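Local coordinates for protein tRNA dimethylallyltransferase (Bacillus halodurans C-125, PDB 2QGN) that probably catalyses transfer of a dimethylallyl group from dimethylallyl diphosphate to adenosine 37 of tRNAs that read codons beginning with uridine, at residues D35-Y40 against D234-Q239; A107-F112 against Y190-I195. All coordinates share one frame; numbering follows the deposited sequence.

Contact 1 (D35-Y40 against D234-Q239); sequences DSMQVY and DCQSVQ
The ring of Tyr40 is covered on one face by Ser237, while the methyl of Met37 lies at its edge; Val39 CG2, from the same turn as Tyr40, lies over the opposite face, although its exact place is less sure. Ser237 CB sits 3.7 Å from the centroid of the Tyr40 ring and only 10° off its normal, a CH-pi contact made almost squarely over the middle. With CG beside its own backbone N (chi1 -60°), Tyr40 leans across to the helical turn of 236-239 and hydrogen-bonds Glu70 O through its hydroxyl. The end of Gln236 comes up to the phenolic end of the ring, but it is crowded against the hydroxyl in the model and its detailed placement is doubtful. Met37, modelled as selenomethionine, folds back at chi2 and chi3 to bring CE to the ring edge, while its SE passes 4.3 Å from Ser237 O. Ser237 directs OG to a hydrogen bond with Pro68 O, which leaves CB to meet the aromatic face. An alanine in place of Tyr40 is likely to strip Ser237 CB of its aromatic floor, open a gap between 35-40 and Ser237, and leave Glu70 O without its hydroxyl partner. The contact joins the loop after strand 29-33 of this P-loop-type fold to the short helix 236-239, bringing together two segments that overlap regions thought, by similarity to relatives, to interact with substrate tRNA.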
loop_
_atom_site.group_PDB
_atom_site.type_symbol
_atom_site.label_atom_id
_atom_site.label_comp_id
_atom_site.label_asym_id
_atom_site.label_seq_id
_atom_site.Cartn_x
_atom_site.Cartn_y
_atom_site.Cartn_z
ATOM N N ASP A 35 -2.090 0.954 -3.071
ATOM C CA ASP A 35 -3.103 1.011 -2.027
ATOM C C ASP A 35 -4.215 1.939 -2.523
ATOM O O ASP A 35 -4.089 3.166 -2.477
ATOM C CB ASP A 35 -2.452 1.529 -0.741
ATOM C CG ASP A 35 -3.448 1.771 0.378
ATOM O OD1 ASP A 35 -4.119 0.827 0.841
ATOM O OD2 ASP A 35 -3.543 2.928 0.805
ATOM N N SER A 36 -5.295 1.337 -3.022
ATOM C CA SER A 36 -6.429 2.080 -3.569
ATOM C C SER A 36 -6.940 3.158 -2.629
ATOM O O SER A 36 -7.358 4.223 -3.078
ATOM C CB SER A 36 -7.561 1.123 -3.924
ATOM O OG SER A 36 -7.932 0.340 -2.807
HETATM N N MSE A 37 -6.903 2.883 -1.328
HETATM C CA MSE A 37 -7.344 3.854 -0.331
HETATM C C MSE A 37 -6.600 5.187 -0.414
HETATM O O MSE A 37 -7.131 6.225 -0.014
HETATM C CB MSE A 37 -7.181 3.273 1.071
HETATM C CG MSE A 37 -8.251 2.287 1.417
HETATM SE SE MSE A 37 -9.963 3.160 1.227
HETATM C CE MSE A 37 -10.570 2.308 -0.403
ATOM N N GLN A 38 -5.371 5.151 -0.930
ATOM C CA GLN A 38 -4.536 6.353 -1.072
ATOM C C GLN A 38 -5.119 7.342 -2.079
ATOM O O GLN A 38 -4.787 8.520 -2.055
ATOM C CB GLN A 38 -3.114 5.989 -1.539
ATOM C CG GLN A 38 -2.198 5.278 -0.531
ATOM C CD GLN A 38 -1.872 6.111 0.704
ATOM O OE1 GLN A 38 -1.738 7.337 0.634
ATOM N NE2 GLN A 38 -1.721 5.440 1.840
ATOM N N VAL A 39 -5.984 6.860 -2.964
ATOM C CA VAL A 39 -6.577 7.710 -3.985
ATOM C C VAL A 39 -7.569 8.745 -3.484
ATOM O O VAL A 39 -7.650 9.840 -4.029
ATOM C CB VAL A 39 -7.322 6.889 -5.024
ATOM C CG1 VAL A 39 -6.420 5.794 -5.569
ATOM C CG2 VAL A 39 -8.587 6.300 -4.395
ATOM N N TYR A 40 -8.342 8.410 -2.465
ATOM C CA TYR A 40 -9.359 9.340 -1.983
ATOM C C TYR A 40 -8.861 10.566 -1.241
ATOM O O TYR A 40 -8.587 10.499 -0.053
ATOM C CB TYR A 40 -10.335 8.575 -1.113
ATOM C CG TYR A 40 -11.011 7.466 -1.857
ATOM C CD1 TYR A 40 -11.900 7.741 -2.892
ATOM C CD2 TYR A 40 -10.806 6.141 -1.497
ATOM C CE1 TYR A 40 -12.580 6.720 -3.538
ATOM C CE2 TYR A 40 -11.482 5.118 -2.138
ATOM C CZ TYR A 40 -12.363 5.411 -3.147
ATOM O OH TYR A 40 -13.064 4.398 -3.742
ATOM N N ASP A 234 -22.243 4.169 1.458
ATOM C CA ASP A 234 -22.585 3.176 0.451
ATOM C C ASP A 234 -21.603 3.234 -0.721
ATOM O O ASP A 234 -22.002 3.157 -1.885
ATOM C CB ASP A 234 -24.014 3.421 -0.045
ATOM C CG ASP A 234 -25.069 3.131 1.018
ATOM O OD1 ASP A 234 -26.226 3.561 0.831
ATOM O OD2 ASP A 234 -24.760 2.463 2.031
ATOM N N CYS A 235 -20.320 3.375 -0.404
ATOM C CA CYS A 235 -19.267 3.447 -1.413
ATOM C C CYS A 235 -17.965 2.939 -0.806
ATOM O O CYS A 235 -17.627 3.297 0.318
ATOM C CB CYS A 235 -19.097 4.891 -1.879
ATOM S SG CYS A 235 -19.006 6.085 -0.516
ATOM N N GLN A 236 -17.227 2.121 -1.547
ATOM C CA GLN A 236 -15.992 1.563 -1.021
ATOM C C GLN A 236 -15.216 2.451 -0.066
ATOM O O GLN A 236 -14.853 2.008 1.015
ATOM C CB GLN A 236 -15.069 1.108 -2.145
ATOM C CG GLN A 236 -14.709 2.128 -3.170
ATOM C CD GLN A 236 -13.595 1.626 -4.082
ATOM O OE1 GLN A 236 -12.420 1.663 -3.719
ATOM N NE2 GLN A 236 -13.965 1.129 -5.260
ATOM N N SER A 237 -14.981 3.702 -0.445
ATOM C CA SER A 237 -14.227 4.609 0.407
ATOM C C SER A 237 -14.637 4.520 1.876
ATOM O O SER A 237 -13.787 4.481 2.767
ATOM C CB SER A 237 -14.412 6.045 -0.049
ATOM O OG SER A 237 -15.594 6.577 0.519
ATOM N N VAL A 238 -15.940 4.503 2.131
ATOM C CA VAL A 238 -16.448 4.439 3.493
ATOM C C VAL A 238 -16.478 3.021 4.050
ATOM O O VAL A 238 -16.301 2.818 5.249
ATOM C CB VAL A 238 -17.875 5.043 3.569
ATOM C CG1 VAL A 238 -18.512 4.695 4.897
ATOM C CG2 VAL A 238 -17.818 6.558 3.403
ATOM N N GLN A 239 -16.713 2.041 3.183
ATOM C CA GLN A 239 -16.770 0.638 3.603
ATOM C C GLN A 239 -15.373 0.089 3.871
ATOM O O GLN A 239 -15.217 -1.044 4.325
ATOM C CB GLN A 239 -17.446 -0.212 2.520
ATOM C CG GLN A 239 -18.794 0.323 2.033
ATOM C CD GLN A 239 -19.594 -0.720 1.267
ATOM O OE1 GLN A 239 -19.103 -1.310 0.302
ATOM N NE2 GLN A 239 -20.834 -0.955 1.698
#

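Contact 2 (A107-F112 against Y190-I195); sequences AVIHQF and YNLVMI
Ile109, near the end of helix 102-109, makes the closest apolar contacts with strand 191-198. Its CG2 meets Leu192 CD1 at 3.3 Å, an approach shorter than usual for two carbons and uncertain in its exact value, in which the two side chains cross at about a right angle. The other branch of Ile109 meets Met194, a selenomethionine, tip to tip, with CD1 3.7 Å from the Met194 CE methyl. It gets there because CG1 stands between the backbone N and the carbonyl carbon (chi1 73°) and the chain then runs straight out to CD1. Tyr190 lies beside the helix end: its CE1 comes within 3.3 Å of Val108 O, and Ile109 O is near its ring edge, 4.2 Å from CD1.

Around this first shell, Ser188 OG hydrogen-bonds both Ile109 O and Tyr190 N, tying the helix end to the start of the strand. The helix itself closes with a Schellman motif, in which Phe112 N bonds Ala107 O at 3.0 Å and Gln111, at positive phi, is the C-prime residue. Gln111 OE1 hydrogen-bonds Thr82 OG1 of helix 74-91, whose Phe77 and Ala81 touch Val108 and whose Ile85 touches Tyr190. Ala7 of strand 4-9 touches both Leu192 and Met194. No direct hydrogen bond joins the two segments: the apolar part of the contact is Ile109 with Leu192 and Met194, while Tyr190 sets ring carbons CD1 and CE1 near backbone carbonyl oxygens, and the carbonyl of Ile109 is satisfied by the neighbouring serine.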
loop_
_atom_site.group_PDB
_atom_site.type_symbol
_atom_site.label_atom_id
_atom_site.label_comp_id
_atom_site.label_asym_id
_atom_site.label_seq_id
_atom_site.Cartn_x
_atom_site.Cartn_y
_atom_site.Cartn_z
ATOM N N ALA A 107 -3.020 -7.976 -11.295
ATOM C CA ALA A 107 -3.619 -7.460 -12.520
ATOM C C ALA A 107 -2.651 -6.601 -13.326
ATOM O O ALA A 107 -2.732 -6.556 -14.552
ATOM C CB ALA A 107 -4.879 -6.662 -12.204
ATOM N N VAL A 108 -1.744 -5.904 -12.655
ATOM C CA VAL A 108 -0.797 -5.069 -13.380
ATOM C C VAL A 108 0.410 -5.864 -13.842
ATOM O O VAL A 108 0.768 -5.812 -15.019
ATOM C CB VAL A 108 -0.312 -3.867 -12.529
ATOM C CG1 VAL A 108 0.952 -3.273 -13.128
ATOM C CG2 VAL A 108 -1.400 -2.795 -12.484
ATOM N N ILE A 109 1.028 -6.603 -12.926
ATOM C CA ILE A 109 2.209 -7.384 -13.262
ATOM C C ILE A 109 1.900 -8.547 -14.188
ATOM O O ILE A 109 2.807 -9.172 -14.715
ATOM C CB ILE A 109 2.892 -7.949 -12.008
ATOM C CG1 ILE A 109 2.053 -9.091 -11.435
ATOM C CG2 ILE A 109 3.071 -6.838 -10.971
ATOM C CD1 ILE A 109 2.670 -9.760 -10.224
ATOM N N HIS A 110 0.627 -8.861 -14.387
ATOM C CA HIS A 110 0.292 -9.967 -15.279
ATOM C C HIS A 110 -0.664 -9.557 -16.374
ATOM O O HIS A 110 -1.194 -10.408 -17.100
ATOM C CB HIS A 110 -0.308 -11.121 -14.490
ATOM C CG HIS A 110 0.700 -11.883 -13.696
ATOM N ND1 HIS A 110 0.434 -12.378 -12.437
ATOM C CD2 HIS A 110 1.965 -12.260 -13.989
ATOM C CE1 HIS A 110 1.496 -13.028 -11.990
ATOM N NE2 HIS A 110 2.437 -12.973 -12.913
ATOM N N GLN A 111 -0.881 -8.247 -16.484
ATOM C CA GLN A 111 -1.767 -7.674 -17.490
ATOM C C GLN A 111 -3.081 -8.438 -17.625
ATOM O O GLN A 111 -3.409 -8.907 -18.708
ATOM C CB GLN A 111 -1.064 -7.636 -18.850
ATOM C CG GLN A 111 -0.123 -6.455 -19.067
ATOM C CD GLN A 111 -0.834 -5.111 -19.007
ATOM O OE1 GLN A 111 -1.134 -4.603 -17.923
ATOM N NE2 GLN A 111 -1.120 -4.533 -20.177
ATOM N N PHE A 112 -3.824 -8.569 -16.530
ATOM C CA PHE A 112 -5.098 -9.271 -16.553
ATOM C C PHE A 112 -6.008 -8.689 -17.630
ATOM O O PHE A 112 -5.898 -7.512 -17.982
ATOM C CB PHE A 112 -5.793 -9.159 -15.188
ATOM C CG PHE A 112 -5.307 -10.144 -14.162
ATOM C CD1 PHE A 112 -4.285 -11.045 -14.453
ATOM C CD2 PHE A 112 -5.902 -10.187 -12.899
ATOM C CE1 PHE A 112 -3.866 -11.980 -13.498
ATOM C CE2 PHE A 112 -5.495 -11.113 -11.939
ATOM C CZ PHE A 112 -4.474 -12.014 -12.237
ATOM N N TYR A 190 6.671 -8.016 -17.755
ATOM C CA TYR A 190 7.669 -7.072 -17.258
ATOM C C TYR A 190 8.861 -7.838 -16.691
ATOM O O TYR A 190 8.817 -9.058 -16.542
ATOM C CB TYR A 190 7.098 -6.202 -16.127
ATOM C CG TYR A 190 5.920 -5.321 -16.495
ATOM C CD1 TYR A 190 4.610 -5.784 -16.380
ATOM C CD2 TYR A 190 6.116 -4.022 -16.964
ATOM C CE1 TYR A 190 3.525 -4.974 -16.725
ATOM C CE2 TYR A 190 5.036 -3.206 -17.314
ATOM C CZ TYR A 190 3.749 -3.693 -17.191
ATOM O OH TYR A 190 2.687 -2.913 -17.553
ATOM N N ASN A 191 9.930 -7.102 -16.402
ATOM C CA ASN A 191 11.139 -7.642 -15.786
ATOM C C ASN A 191 10.916 -7.131 -14.373
ATOM O O ASN A 191 11.407 -6.068 -13.984
ATOM C CB ASN A 191 12.393 -7.015 -16.411
ATOM C CG ASN A 191 13.688 -7.548 -15.808
ATOM O OD1 ASN A 191 13.742 -8.670 -15.316
ATOM N ND2 ASN A 191 14.747 -6.744 -15.871
ATOM N N LEU A 192 10.114 -7.887 -13.636
ATOM C CA LEU A 192 9.723 -7.540 -12.281
ATOM C C LEU A 192 10.638 -8.070 -11.204
ATOM O O LEU A 192 11.203 -9.150 -11.325
ATOM C CB LEU A 192 8.313 -8.064 -12.006
ATOM C CG LEU A 192 7.311 -7.122 -11.339
ATOM C CD1 LEU A 192 6.143 -7.961 -10.826
ATOM C CD2 LEU A 192 7.953 -6.357 -10.184
ATOM N N VAL A 193 10.763 -7.304 -10.133
ATOM C CA VAL A 193 11.566 -7.727 -9.005
ATOM C C VAL A 193 10.709 -7.635 -7.746
ATOM O O VAL A 193 10.871 -6.715 -6.950
ATOM C CB VAL A 193 12.794 -6.836 -8.815
ATOM C CG1 VAL A 193 13.606 -7.357 -7.649
ATOM C CG2 VAL A 193 13.635 -6.807 -10.090
HETATM N N MSE A 194 9.799 -8.590 -7.573
HETATM C CA MSE A 194 8.901 -8.617 -6.419
HETATM C C MSE A 194 9.585 -8.878 -5.083
HETATM O O MSE A 194 10.156 -9.950 -4.858
HETATM C CB MSE A 194 7.828 -9.685 -6.604
HETATM C CG MSE A 194 6.717 -9.350 -7.576
HETATM SE SE MSE A 194 4.981 -9.618 -6.726
HETATM C CE MSE A 194 4.105 -8.008 -7.319
ATOM N N ILE A 195 9.511 -7.908 -4.186
ATOM C CA ILE A 195 10.100 -8.082 -2.875
ATOM C C ILE A 195 9.005 -7.991 -1.818
ATOM O O ILE A 195 8.077 -7.181 -1.917
ATOM C CB ILE A 195 11.178 -7.026 -2.616
ATOM C CG1 ILE A 195 10.577 -5.634 -2.698
ATOM C CG2 ILE A 195 12.274 -7.148 -3.674
ATOM C CD1 ILE A 195 11.605 -4.567 -2.796
#

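Overall arrangement
Along the chain, both segments of contact 2 fall between the two halves of contact 1: 35-40 and 107-112 come first, then 190-195 and 234-239. The centres of the two contacts lie 23 Å apart and their nearest atoms about 10 Å, so the two do not touch. The parallel sheet links them. Strand 29-33 leads into the loop of contact 1, strand 191-198 belongs to contact 2, and strands 94-98 and 4-9 lie between them. Contact 2 packs helix 102-109 against this sheet, whereas contact 1 ties a loop from it to helix 236-239, where regions probably used for tRNA come together.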